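Local atomic coordinates of p800 reaction center core protein (PDB entry 5V8K), a protein that forms the homodimeric core of a heliobacterial photosynthetic reaction center, holding bacteriochlorophyll g pigments and binding a 4Fe-4S cluster. Residues Thr59-Val73 and Gln229-Tyr243. Residues are numbered along the deposited sequence; the frame is centred on the assembly and turned at random.
Sequences TMFYARLYQLGLDAV and QLGFGFMREYAVSQY. Unlike the reference sequence in segment 59-73: Val73 (reference Thr). With GBF (Bacteriochlorophyll g), chain Q.
Ala63 and Tyr238 mark where helix 59-67 and the short helix 234-240 cross, at 96° with axes 9.0 Å apart. Alanine suits the crossing, since its small side chain lets one face of the Tyr238 ring lie against Ala63 CA, 4.0 Å from the ring centroid, a CH-pi contact. Tyr238 is thus a knob in the hole formed by Thr59, Tyr62, Ala63 and Tyr66. Tyr66 answers in kind, its ring face over Tyr238 CA. With CG anti to the backbone N (chi1 172°), it reaches across helix 234-240, and its OH meets a water shared with Glu237 OE2 and Gln229 NE2. Replacing Tyr66 by a leucine is likely to leave that water without its phenol partner and open a gap beside Tyr243. Gln67 suits its place because its flat amide stacks on Phe234, planes 23° apart. Its NE2 still donates a nearly straight 3.1 Å bond to Gln229 O, from above the carbonyl plane. Arginine's several N-H groups serve more than one pigment: Arg64 NH2 hydrogen-bonds bacteriochlorophyll g OBD (3.0 Å), Arg64 NE and NH1 O1A of neighbouring bacteriochlorophyll g. Gly69 ends the helix in a Schellman motif, its positive phi jamming any side chain against the preceding carbonyl. Beyond, Ala72 CB packs on the Tyr243 ring. Helix 258-291 packs against Met60, Met235 and Tyr238, helix 246-254 also meets Tyr238, and helix 77-97 touches Tyr62 and Leu65.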
loop_
_atom_site.group_PDB
_atom_site.type_symbol
_atom_site.label_atom_id
_atom_site.label_comp_id
_atom_site.label_asym_id
_atom_site.label_seq_id
_atom_site.Cartn_x
_atom_site.Cartn_y
_atom_site.Cartn_z
ATOM N N THR A 59 9.712 17.462 23.745
ATOM C CA THR A 59 11.157 17.661 23.671
ATOM C C THR A 59 11.523 18.970 22.991
ATOM O O THR A 59 12.490 19.637 23.389
ATOM C CB THR A 59 11.821 16.505 22.913
ATOM O OG1 THR A 59 11.098 16.261 21.688
ATOM C CG2 THR A 59 11.857 15.287 23.778
ATOM N N MET A 60 10.799 19.335 21.933
ATOM C CA MET A 60 11.170 20.544 21.200
ATOM C C MET A 60 10.886 21.783 22.035
ATOM O O MET A 60 11.644 22.756 22.001
ATOM C CB MET A 60 10.440 20.627 19.842
ATOM C CG MET A 60 11.060 19.754 18.782
ATOM S SD MET A 60 10.264 19.980 17.203
ATOM C CE MET A 60 8.793 18.949 17.419
ATOM N N PHE A 61 9.798 21.754 22.789
ATOM C CA PHE A 61 9.411 22.907 23.598
ATOM C C PHE A 61 10.318 23.053 24.819
ATOM O O PHE A 61 10.602 24.177 25.262
ATOM C CB PHE A 61 7.947 22.775 24.013
ATOM C CG PHE A 61 7.003 23.097 22.926
ATOM C CD1 PHE A 61 6.589 22.113 22.060
ATOM C CD2 PHE A 61 6.564 24.380 22.728
ATOM C CE1 PHE A 61 5.730 22.394 21.037
ATOM C CE2 PHE A 61 5.694 24.688 21.666
ATOM C CZ PHE A 61 5.289 23.707 20.832
ATOM N N TYR A 62 10.797 21.934 25.359
ATOM C CA TYR A 62 11.773 22.020 26.439
ATOM C C TYR A 62 13.125 22.465 25.908
ATOM O O TYR A 62 13.854 23.181 26.610
ATOM C CB TYR A 62 11.890 20.678 27.180
ATOM C CG TYR A 62 10.946 20.619 28.374
ATOM C CD1 TYR A 62 9.629 20.202 28.234
ATOM C CD2 TYR A 62 11.377 21.034 29.653
ATOM C CE1 TYR A 62 8.765 20.192 29.316
ATOM C CE2 TYR A 62 10.529 21.029 30.741
ATOM C CZ TYR A 62 9.241 20.599 30.578
ATOM O OH TYR A 62 8.415 20.597 31.650
ATOM N N ALA A 63 13.472 22.070 24.672
ATOM C CA ALA A 63 14.670 22.620 24.050
ATOM C C ALA A 63 14.576 24.137 23.939
ATOM O O ALA A 63 15.589 24.825 24.092
ATOM C CB ALA A 63 14.914 22.007 22.657
ATOM N N ARG A 64 13.373 24.677 23.722
ATOM C CA ARG A 64 13.215 26.127 23.736
ATOM C C ARG A 64 13.475 26.706 25.122
ATOM O O ARG A 64 14.144 27.743 25.251
ATOM C CB ARG A 64 11.830 26.517 23.232
ATOM C CG ARG A 64 11.681 26.316 21.686
ATOM C CD ARG A 64 12.081 27.602 20.936
ATOM N NE ARG A 64 10.923 28.459 20.834
ATOM C CZ ARG A 64 10.856 29.759 21.104
ATOM N NH1 ARG A 64 9.700 30.367 20.913
ATOM N NH2 ARG A 64 11.885 30.450 21.578
ATOM N N LEU A 65 12.958 26.059 26.181
ATOM C CA LEU A 65 13.210 26.570 27.530
ATOM C C LEU A 65 14.702 26.676 27.762
ATOM O O LEU A 65 15.196 27.667 28.320
ATOM C CB LEU A 65 12.605 25.660 28.599
ATOM C CG LEU A 65 11.093 25.525 28.729
ATOM C CD1 LEU A 65 10.778 24.682 29.936
ATOM C CD2 LEU A 65 10.476 26.862 28.862
ATOM N N TYR A 66 15.421 25.626 27.365
ATOM C CA TYR A 66 16.868 25.585 27.457
ATOM C C TYR A 66 17.510 26.774 26.757
ATOM O O TYR A 66 18.369 27.454 27.323
ATOM C CB TYR A 66 17.347 24.269 26.860
ATOM C CG TYR A 66 18.828 24.179 26.723
ATOM C CD1 TYR A 66 19.631 24.023 27.840
ATOM C CD2 TYR A 66 19.432 24.253 25.471
ATOM C CE1 TYR A 66 21.015 23.939 27.717
ATOM C CE2 TYR A 66 20.798 24.173 25.339
ATOM C CZ TYR A 66 21.571 24.013 26.461
ATOM O OH TYR A 66 22.917 23.941 26.340
ATOM N N GLN A 67 17.110 27.030 25.513
ATOM C CA GLN A 67 17.679 28.137 24.755
ATOM C C GLN A 67 17.364 29.479 25.409
ATOM O O GLN A 67 18.133 30.431 25.272
ATOM C CB GLN A 67 17.147 28.101 23.320
ATOM C CG GLN A 67 17.745 29.174 22.388
ATOM C CD GLN A 67 17.007 29.270 21.059
ATOM O OE1 GLN A 67 15.802 29.020 20.973
ATOM N NE2 GLN A 67 17.737 29.624 20.015
ATOM N N LEU A 68 16.240 29.587 26.113
ATOM C CA LEU A 68 15.914 30.836 26.794
ATOM C C LEU A 68 16.729 31.059 28.063
ATOM O O LEU A 68 16.613 32.126 28.679
ATOM C CB LEU A 68 14.435 30.880 27.131
ATOM C CG LEU A 68 13.548 30.840 25.881
ATOM C CD1 LEU A 68 12.211 30.273 26.227
ATOM C CD2 LEU A 68 13.413 32.231 25.294
ATOM N N GLY A 69 17.585 30.123 28.433
ATOM C CA GLY A 69 18.329 30.254 29.675
ATOM C C GLY A 69 17.560 29.890 30.925
ATOM O O GLY A 69 18.018 30.209 32.028
ATOM N N LEU A 70 16.436 29.208 30.795
ATOM C CA LEU A 70 15.633 28.794 31.926
ATOM C C LEU A 70 16.006 27.376 32.350
ATOM O O LEU A 70 16.676 26.643 31.631
ATOM C CB LEU A 70 14.146 28.895 31.557
ATOM C CG LEU A 70 13.706 30.307 31.133
ATOM C CD1 LEU A 70 12.239 30.363 30.702
ATOM C CD2 LEU A 70 13.970 31.335 32.248
ATOM N N ASP A 71 15.570 26.991 33.547
ATOM C CA ASP A 71 15.734 25.627 34.028
ATOM C C ASP A 71 14.866 24.726 33.174
ATOM O O ASP A 71 13.638 24.774 33.274
ATOM C CB ASP A 71 15.337 25.553 35.509
ATOM C CG ASP A 71 15.563 24.175 36.135
ATOM O OD1 ASP A 71 15.732 23.196 35.403
ATOM O OD2 ASP A 71 15.539 24.054 37.371
ATOM N N ALA A 72 15.488 23.933 32.299
ATOM C CA ALA A 72 14.739 23.077 31.385
ATOM C C ALA A 72 14.607 21.658 31.905
ATOM O O ALA A 72 14.387 20.744 31.115
ATOM C CB ALA A 72 15.377 23.075 30.003
ATOM N N VAL A 73 14.739 21.461 33.217
ATOM C CA VAL A 73 14.363 20.191 33.825
ATOM C C VAL A 73 12.866 19.967 33.658
ATOM O O VAL A 73 12.065 20.904 33.755
ATOM C CB VAL A 73 14.733 20.159 35.320
ATOM C CG1 VAL A 73 14.412 18.776 35.889
ATOM C CG2 VAL A 73 16.140 20.472 35.550
ATOM N N GLN A 229 23.439 28.695 20.239
ATOM C CA GLN A 229 22.530 29.548 20.982
ATOM C C GLN A 229 21.739 30.505 20.123
ATOM O O GLN A 229 20.577 30.776 20.446
ATOM C CB GLN A 229 23.298 30.376 22.033
ATOM C CG GLN A 229 23.967 29.547 23.112
ATOM C CD GLN A 229 25.431 29.237 22.815
ATOM O OE1 GLN A 229 26.145 30.019 22.178
ATOM N NE2 GLN A 229 25.883 28.083 23.289
ATOM N N LEU A 230 22.328 31.008 19.037
ATOM C CA LEU A 230 21.717 31.988 18.158
ATOM C C LEU A 230 21.101 31.357 16.919
ATOM O O LEU A 230 20.583 32.078 16.055
ATOM C CB LEU A 230 22.763 33.040 17.746
ATOM C CG LEU A 230 23.524 33.732 18.894
ATOM C CD1 LEU A 230 24.540 34.707 18.352
ATOM C CD2 LEU A 230 22.540 34.465 19.813
ATOM N N GLY A 231 21.146 30.035 16.815
ATOM C CA GLY A 231 20.571 29.310 15.687
ATOM C C GLY A 231 19.875 28.055 16.173
ATOM O O GLY A 231 19.575 27.941 17.353
ATOM N N PHE A 232 19.636 27.086 15.309
ATOM C CA PHE A 232 18.897 25.895 15.686
ATOM C C PHE A 232 19.773 24.821 16.301
ATOM O O PHE A 232 19.284 23.721 16.579
ATOM C CB PHE A 232 18.148 25.350 14.466
ATOM C CG PHE A 232 17.209 26.318 13.888
ATOM C CD1 PHE A 232 15.951 26.477 14.443
ATOM C CD2 PHE A 232 17.577 27.092 12.805
ATOM C CE1 PHE A 232 15.067 27.391 13.924
ATOM C CE2 PHE A 232 16.705 28.000 12.279
ATOM C CZ PHE A 232 15.446 28.161 12.849
ATOM N N GLY A 233 21.053 25.108 16.533
ATOM C CA GLY A 233 21.891 24.203 17.314
ATOM C C GLY A 233 21.458 24.043 18.763
ATOM O O GLY A 233 21.992 23.172 19.471
ATOM N N PHE A 234 20.515 24.858 19.233
ATOM C CA PHE A 234 20.099 24.680 20.619
ATOM C C PHE A 234 19.405 23.341 20.796
ATOM O O PHE A 234 19.382 22.808 21.899
ATOM C CB PHE A 234 19.192 25.832 21.078
ATOM C CG PHE A 234 17.809 25.829 20.457
ATOM C CD1 PHE A 234 16.777 25.123 21.070
ATOM C CD2 PHE A 234 17.537 26.540 19.281
ATOM C CE1 PHE A 234 15.516 25.096 20.553
ATOM C CE2 PHE A 234 16.225 26.540 18.727
ATOM C CZ PHE A 234 15.216 25.808 19.356
ATOM N N MET A 235 18.879 22.772 19.721
ATOM C CA MET A 235 18.238 21.461 19.800
ATOM C C MET A 235 19.256 20.333 19.870
ATOM O O MET A 235 18.976 19.306 20.496
ATOM C CB MET A 235 17.304 21.257 18.610
ATOM C CG MET A 235 15.930 21.875 18.782
ATOM S SD MET A 235 14.944 21.689 17.268
ATOM C CE MET A 235 15.424 23.130 16.306
ATOM N N ARG A 236 20.440 20.506 19.276
ATOM C CA ARG A 236 21.524 19.541 19.488
ATOM C C ARG A 236 22.022 19.608 20.928
ATOM O O ARG A 236 22.195 18.579 21.587
ATOM C CB ARG A 236 22.706 19.800 18.538
ATOM C CG ARG A 236 22.494 19.493 17.061
ATOM C CD ARG A 236 23.818 19.695 16.262
ATOM N NE ARG A 236 24.213 21.103 16.218
ATOM C CZ ARG A 236 25.203 21.648 16.924
ATOM N NH1 ARG A 236 25.950 20.900 17.718
ATOM N NH2 ARG A 236 25.452 22.950 16.829
ATOM N N GLU A 237 22.285 20.821 21.416
ATOM C CA GLU A 237 22.869 20.997 22.745
ATOM C C GLU A 237 21.923 20.531 23.833
ATOM O O GLU A 237 22.334 19.846 24.766
ATOM C CB GLU A 237 23.220 22.465 22.958
ATOM C CG GLU A 237 24.268 22.993 21.999
ATOM C CD GLU A 237 25.644 22.879 22.538
ATOM O OE1 GLU A 237 26.376 22.012 22.008
ATOM O OE2 GLU A 237 25.982 23.646 23.481
ATOM N N TYR A 238 20.645 20.902 23.738
ATOM C CA TYR A 238 19.701 20.467 24.754
ATOM C C TYR A 238 19.721 18.949 24.922
ATOM O O TYR A 238 19.763 18.433 26.047
ATOM C CB TYR A 238 18.287 20.971 24.431
ATOM C CG TYR A 238 17.252 20.267 25.236
ATOM C CD1 TYR A 238 17.096 20.543 26.579
ATOM C CD2 TYR A 238 16.484 19.274 24.674
ATOM C CE1 TYR A 238 16.162 19.851 27.353
ATOM C CE2 TYR A 238 15.557 18.583 25.420
ATOM C CZ TYR A 238 15.385 18.883 26.754
ATOM O OH TYR A 238 14.472 18.188 27.516
ATOM N N ALA A 239 19.724 18.213 23.809
ATOM C CA ALA A 239 19.585 16.753 23.864
ATOM C C ALA A 239 20.751 16.073 24.550
ATOM O O ALA A 239 20.611 14.914 24.940
ATOM C CB ALA A 239 19.427 16.140 22.460
ATOM N N VAL A 240 21.890 16.749 24.721
ATOM C CA VAL A 240 23.001 16.202 25.488
ATOM C C VAL A 240 23.348 17.064 26.711
ATOM O O VAL A 240 24.382 16.860 27.330
ATOM C CB VAL A 240 24.242 15.982 24.599
ATOM C CG1 VAL A 240 23.953 14.939 23.513
ATOM C CG2 VAL A 240 24.693 17.292 23.959
ATOM N N SER A 241 22.490 18.008 27.084
ATOM C CA SER A 241 22.761 18.864 28.229
ATOM C C SER A 241 22.444 18.123 29.525
ATOM O O SER A 241 21.964 16.991 29.519
ATOM C CB SER A 241 21.937 20.137 28.149
ATOM O OG SER A 241 20.576 19.811 28.370
ATOM N N GLN A 242 22.679 18.809 30.647
ATOM C CA GLN A 242 22.379 18.306 31.991
ATOM C C GLN A 242 20.894 18.082 32.210
ATOM O O GLN A 242 20.524 17.335 33.118
ATOM C CB GLN A 242 22.883 19.296 33.071
ATOM C CG GLN A 242 22.266 20.737 32.915
ATOM C CD GLN A 242 22.814 21.792 33.883
ATOM O OE1 GLN A 242 23.389 22.796 33.450
ATOM N NE2 GLN A 242 22.597 21.600 35.176
ATOM N N TYR A 243 20.048 18.791 31.471
ATOM C CA TYR A 243 18.607 18.634 31.566
ATOM C C TYR A 243 18.076 17.418 30.819
ATOM O O TYR A 243 16.928 17.034 31.035
ATOM C CB TYR A 243 17.919 19.892 31.030
ATOM C CG TYR A 243 18.426 21.169 31.659
ATOM C CD1 TYR A 243 18.080 21.510 32.960
ATOM C CD2 TYR A 243 19.242 22.031 30.952
ATOM C CE1 TYR A 243 18.563 22.663 33.548
ATOM C CE2 TYR A 243 19.710 23.185 31.527
ATOM C CZ TYR A 243 19.363 23.490 32.819
ATOM O OH TYR A 243 19.823 24.633 33.396
HETATM MG MG GBF Q . 13.978 35.928 15.810
HETATM C CHA GBF Q . 13.903 33.862 18.621
HETATM C CHB GBF Q . 16.818 34.541 14.899
HETATM C CHC GBF Q . 13.431 37.528 12.805
HETATM C CHD GBF Q . 10.895 37.315 17.007
HETATM N NA GBF Q . 15.085 34.479 16.568
HETATM C C1A GBF Q . 15.034 33.722 17.661
HETATM C C2A GBF Q . 15.902 32.504 17.644
HETATM C C3A GBF Q . 17.063 33.162 16.893
HETATM C C4A GBF Q . 16.280 34.125 16.067
HETATM C CMA GBF Q . 18.075 33.901 17.755
HETATM C CAA GBF Q . 15.177 31.391 16.884
HETATM C CBA GBF Q . 16.077 30.332 16.296
HETATM C CGA GBF Q . 16.518 30.698 14.897
HETATM O O1A GBF Q . 17.675 30.492 14.563
HETATM O O2A GBF Q . 15.702 31.572 14.067
HETATM N NB GBF Q . 14.976 35.928 14.043
HETATM C C1B GBF Q . 16.203 35.433 13.876
HETATM C C2B GBF Q . 16.700 35.882 12.648
HETATM C C3B GBF Q . 15.723 36.702 12.088
HETATM C C4B GBF Q . 14.673 36.725 13.007
HETATM C CMB GBF Q . 18.047 35.512 12.084
HETATM C CAB GBF Q . 15.730 37.424 10.796
HETATM C CBB GBF Q . 16.704 37.541 9.922
HETATM N NC GBF Q . 12.506 37.158 15.105
HETATM C C1C GBF Q . 12.419 37.692 13.879
HETATM C C2C GBF Q . 11.318 38.584 13.411
HETATM C C3C GBF Q . 10.682 38.392 14.715
HETATM C C4C GBF Q . 11.359 37.618 15.644
HETATM C CMC GBF Q . 11.864 40.004 13.204
HETATM C CAC GBF Q . 9.392 39.015 15.067
HETATM C CBC GBF Q . 8.604 39.853 14.088
HETATM N ND GBF Q . 12.675 35.766 17.341
HETATM C C1D GBF Q . 11.563 36.296 17.805
HETATM C C2D GBF Q . 10.895 35.807 19.190
HETATM C C3D GBF Q . 11.943 34.883 19.339
HETATM C C4D GBF Q . 12.935 34.833 18.335
HETATM C CMD GBF Q . 9.675 36.199 19.980
HETATM C CAD GBF Q . 12.354 33.877 20.353
HETATM O OBD GBF Q . 11.875 33.427 21.453
HETATM C CBD GBF Q . 13.545 33.142 19.854
HETATM C CGD GBF Q . 14.668 33.108 20.861
HETATM O O1D GBF Q . 15.576 33.920 20.916
HETATM O O2D GBF Q . 14.708 32.049 21.801
HETATM C CED GBF Q . 15.786 32.077 22.756
HETATM C C1 GBF Q . 16.054 31.744 12.683
HETATM C C2 GBF Q . 15.107 32.727 12.049
HETATM C C3 GBF Q . 14.504 32.529 10.877
HETATM C C4 GBF Q . 14.782 31.290 10.085
HETATM C C5 GBF Q . 13.533 33.563 10.346
HETATM C C6 GBF Q . 12.131 32.978 10.420
HETATM C C7 GBF Q . 11.116 33.982 9.926
HETATM C C8 GBF Q . 10.772 34.110 8.627
HETATM C C9 GBF Q . 11.395 33.243 7.570
HETATM C C10 GBF Q . 9.743 35.119 8.146
HETATM C C11 GBF Q . 9.034 35.881 9.268
HETATM C C12 GBF Q . 7.939 36.735 8.668
HETATM C C13 GBF Q . 7.598 37.932 9.154
HETATM C C14 GBF Q . 8.279 38.529 10.350
HETATM C C15 GBF Q . 6.496 38.709 8.498
HETATM O O HOH W 1 24.118 25.635 24.421
HETATM O O HOH W 2 14.321 18.249 30.056
#